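PDB 4AJ9: catalase-3 from Neurospora crassa, which breaks hydrogen peroxide down into water and oxygen with the help of heme, probably protecting cells from its toxic effects. Local coordinates for residues F143-Q146 against R150-D153. Sequence-based numbering, arbitrary orientation.
Sequences FFIQ and RFPD. With HEM (protoporphyrin IX containing Fe), chain Y.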
# COMPACT_ATOMS: atom_id res chain seq x y z
N PHE C 143 8.80 2.57 32.24
CA PHE C 143 9.18 1.88 31.02
C PHE C 143 10.67 1.51 30.99
O PHE C 143 11.44 2.03 31.79
CB PHE C 143 8.79 2.69 29.80
CG PHE C 143 8.62 1.85 28.57
CD1 PHE C 143 7.53 1.01 28.44
CD2 PHE C 143 9.58 1.86 27.57
CE1 PHE C 143 7.38 0.22 27.31
CE2 PHE C 143 9.44 1.07 26.45
CZ PHE C 143 8.34 0.24 26.32
N PHE C 144 11.05 0.64 30.06
CA PHE C 144 12.40 0.05 30.04
C PHE C 144 13.53 1.02 29.72
O PHE C 144 14.67 0.83 30.16
CB PHE C 144 12.50 -1.06 28.98
CG PHE C 144 11.65 -2.27 29.27
CD1 PHE C 144 12.09 -3.26 30.15
CD2 PHE C 144 10.45 -2.44 28.63
CE1 PHE C 144 11.32 -4.39 30.39
CE2 PHE C 144 9.66 -3.57 28.86
CZ PHE C 144 10.10 -4.54 29.73
N ILE C 145 13.24 2.03 28.92
CA ILE C 145 14.30 2.84 28.35
C ILE C 145 13.97 4.31 28.49
O ILE C 145 12.81 4.65 28.71
CB ILE C 145 14.53 2.52 26.86
CG1 ILE C 145 13.20 2.64 26.11
CG2 ILE C 145 15.12 1.11 26.70
CD1 ILE C 145 13.31 2.57 24.62
N GLN C 146 14.98 5.15 28.38
CA GLN C 146 14.86 6.57 28.72
C GLN C 146 14.84 7.48 27.50
O GLN C 146 14.66 8.68 27.61
CB GLN C 146 16.01 6.98 29.65
CG GLN C 146 16.10 6.15 30.92
CD GLN C 146 17.25 6.56 31.81
OE1 GLN C 146 18.41 6.57 31.39
NE2 GLN C 146 16.94 6.89 33.06
N ARG C 150 15.86 4.36 21.31
CA ARG C 150 16.27 3.00 21.66
C ARG C 150 15.11 1.99 21.60
O ARG C 150 15.30 0.80 21.86
CB ARG C 150 16.92 2.97 23.05
CG ARG C 150 18.02 4.01 23.21
CD ARG C 150 18.61 4.04 24.62
NE ARG C 150 19.65 5.06 24.71
CZ ARG C 150 20.36 5.34 25.79
NH1 ARG C 150 20.15 4.68 26.93
NH2 ARG C 150 21.29 6.30 25.74
N PHE C 151 13.92 2.46 21.24
CA PHE C 151 12.76 1.55 21.20
C PHE C 151 12.96 0.32 20.29
O PHE C 151 12.66 -0.81 20.69
CB PHE C 151 11.48 2.32 20.83
CG PHE C 151 10.20 1.56 21.12
CD1 PHE C 151 9.86 1.21 22.43
CD2 PHE C 151 9.33 1.20 20.10
CE1 PHE C 151 8.67 0.51 22.70
CE2 PHE C 151 8.15 0.51 20.36
CZ PHE C 151 7.81 0.17 21.66
N PRO C 152 13.46 0.53 19.06
CA PRO C 152 13.64 -0.62 18.17
C PRO C 152 14.66 -1.60 18.72
O PRO C 152 14.56 -2.80 18.46
CB PRO C 152 14.19 0.02 16.88
CG PRO C 152 13.63 1.40 16.89
CD PRO C 152 13.68 1.81 18.36
N ASP C 153 15.61 -1.10 19.50
CA ASP C 153 16.56 -1.98 20.17
C ASP C 153 15.91 -2.87 21.23
O ASP C 153 16.05 -4.09 21.20
CB ASP C 153 17.69 -1.16 20.80
CG ASP C 153 18.48 -0.39 19.76
OD1 ASP C 153 19.13 -1.04 18.91
OD2 ASP C 153 18.45 0.86 19.79
CHA HEM Y . 1.58 0.60 20.58
CHB HEM Y . 2.08 1.87 25.26
CHC HEM Y . 6.61 3.32 24.33
CHD HEM Y . 5.79 2.87 19.58
C1A HEM Y . 1.33 0.77 21.93
C2A HEM Y . 0.11 0.38 22.64
C3A HEM Y . 0.26 0.72 23.93
C4A HEM Y . 1.56 1.35 24.08
CMA HEM Y . -0.75 0.51 25.09
CAA HEM Y . -1.10 -0.35 22.01
CBA HEM Y . -2.24 0.61 21.68
CGA HEM Y . -3.41 -0.19 21.17
O1A HEM Y . -3.70 -0.12 19.95
O2A HEM Y . -4.04 -0.91 21.98
C1B HEM Y . 3.34 2.43 25.40
C2B HEM Y . 3.85 3.07 26.60
C3B HEM Y . 5.11 3.45 26.36
C4B HEM Y . 5.42 3.09 24.99
CMB HEM Y . 3.02 3.21 27.90
CAB HEM Y . 6.10 4.21 27.28
CBB HEM Y . 5.64 5.00 28.26
C1C HEM Y . 6.74 3.40 22.97
C2C HEM Y . 7.82 4.06 22.25
C3C HEM Y . 7.58 3.90 20.94
C4C HEM Y . 6.34 3.19 20.79
CMC HEM Y . 9.04 4.75 22.89
CAC HEM Y . 8.39 4.44 19.75
CBC HEM Y . 9.03 5.61 19.87
C1D HEM Y . 4.61 2.22 19.40
C2D HEM Y . 4.06 1.88 18.11
C3D HEM Y . 2.75 1.17 18.42
C4D HEM Y . 2.64 1.15 19.86
CMD HEM Y . 4.69 2.19 16.74
CAD HEM Y . 1.75 0.61 17.41
CBD HEM Y . 0.66 1.67 17.22
CGD HEM Y . -0.29 1.23 16.15
O1D HEM Y . -1.44 1.73 16.13
O2D HEM Y . 0.09 0.35 15.33
NA HEM Y . 2.18 1.36 22.85
NB HEM Y . 4.32 2.47 24.45
NC HEM Y . 5.86 2.89 22.04
ND HEM Y . 3.75 1.78 20.40
FE HEM Y . 3.96 2.21 22.45
O HOH W 1 17.57 3.53 28.46
O HOH W 2 19.77 4.72 29.85
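Phe143 and Phe151 both turn CG away from the backbone N (chi1 -156° and -164°), and this carries the two rings to one side of the heme, where the side chains cross at about a right angle. CZ of Phe143 reaches CE1 of Phe151 at 3.6 Å, meeting the rim of the Phe151 ring near its plane. That leaves a face of Phe151 for the porphyrin: the ring lies nearly parallel over one pyrrole, with CE2 3.3 Å from C4C of the heme. Phe143 instead sets a face against the vinyl group, CG to CAB of the heme being 3.7 Å. Flat, apolar phenylalanines suit a place beside so large a conjugated surface. Ile145 lies along the edges of both rings, CG1 beside Phe143 and CD1 beside Phe151, the latter 3.4 Å from the backbone N of Phe151; its unbranched arm suits the place, since the terminal CD1 can reach the backbone where Arg150 leads into helix 151-158. An alanine in place of Phe151 would probably leave the pyrrole without its stacking partner and CZ of Phe143 without the ring edge it packs against. Away from the heme, one water links the backbone N of Gln146, another its OE1, to NH1 of Arg150, weakly at the arginine, whose NE bonds to O of Gln29 in a second subunit. With Phe143 near Asn138 and His65, the predicted active-site residues, these aromatics wall the apolar heme pocket, consistent with the distal side in heme catalases.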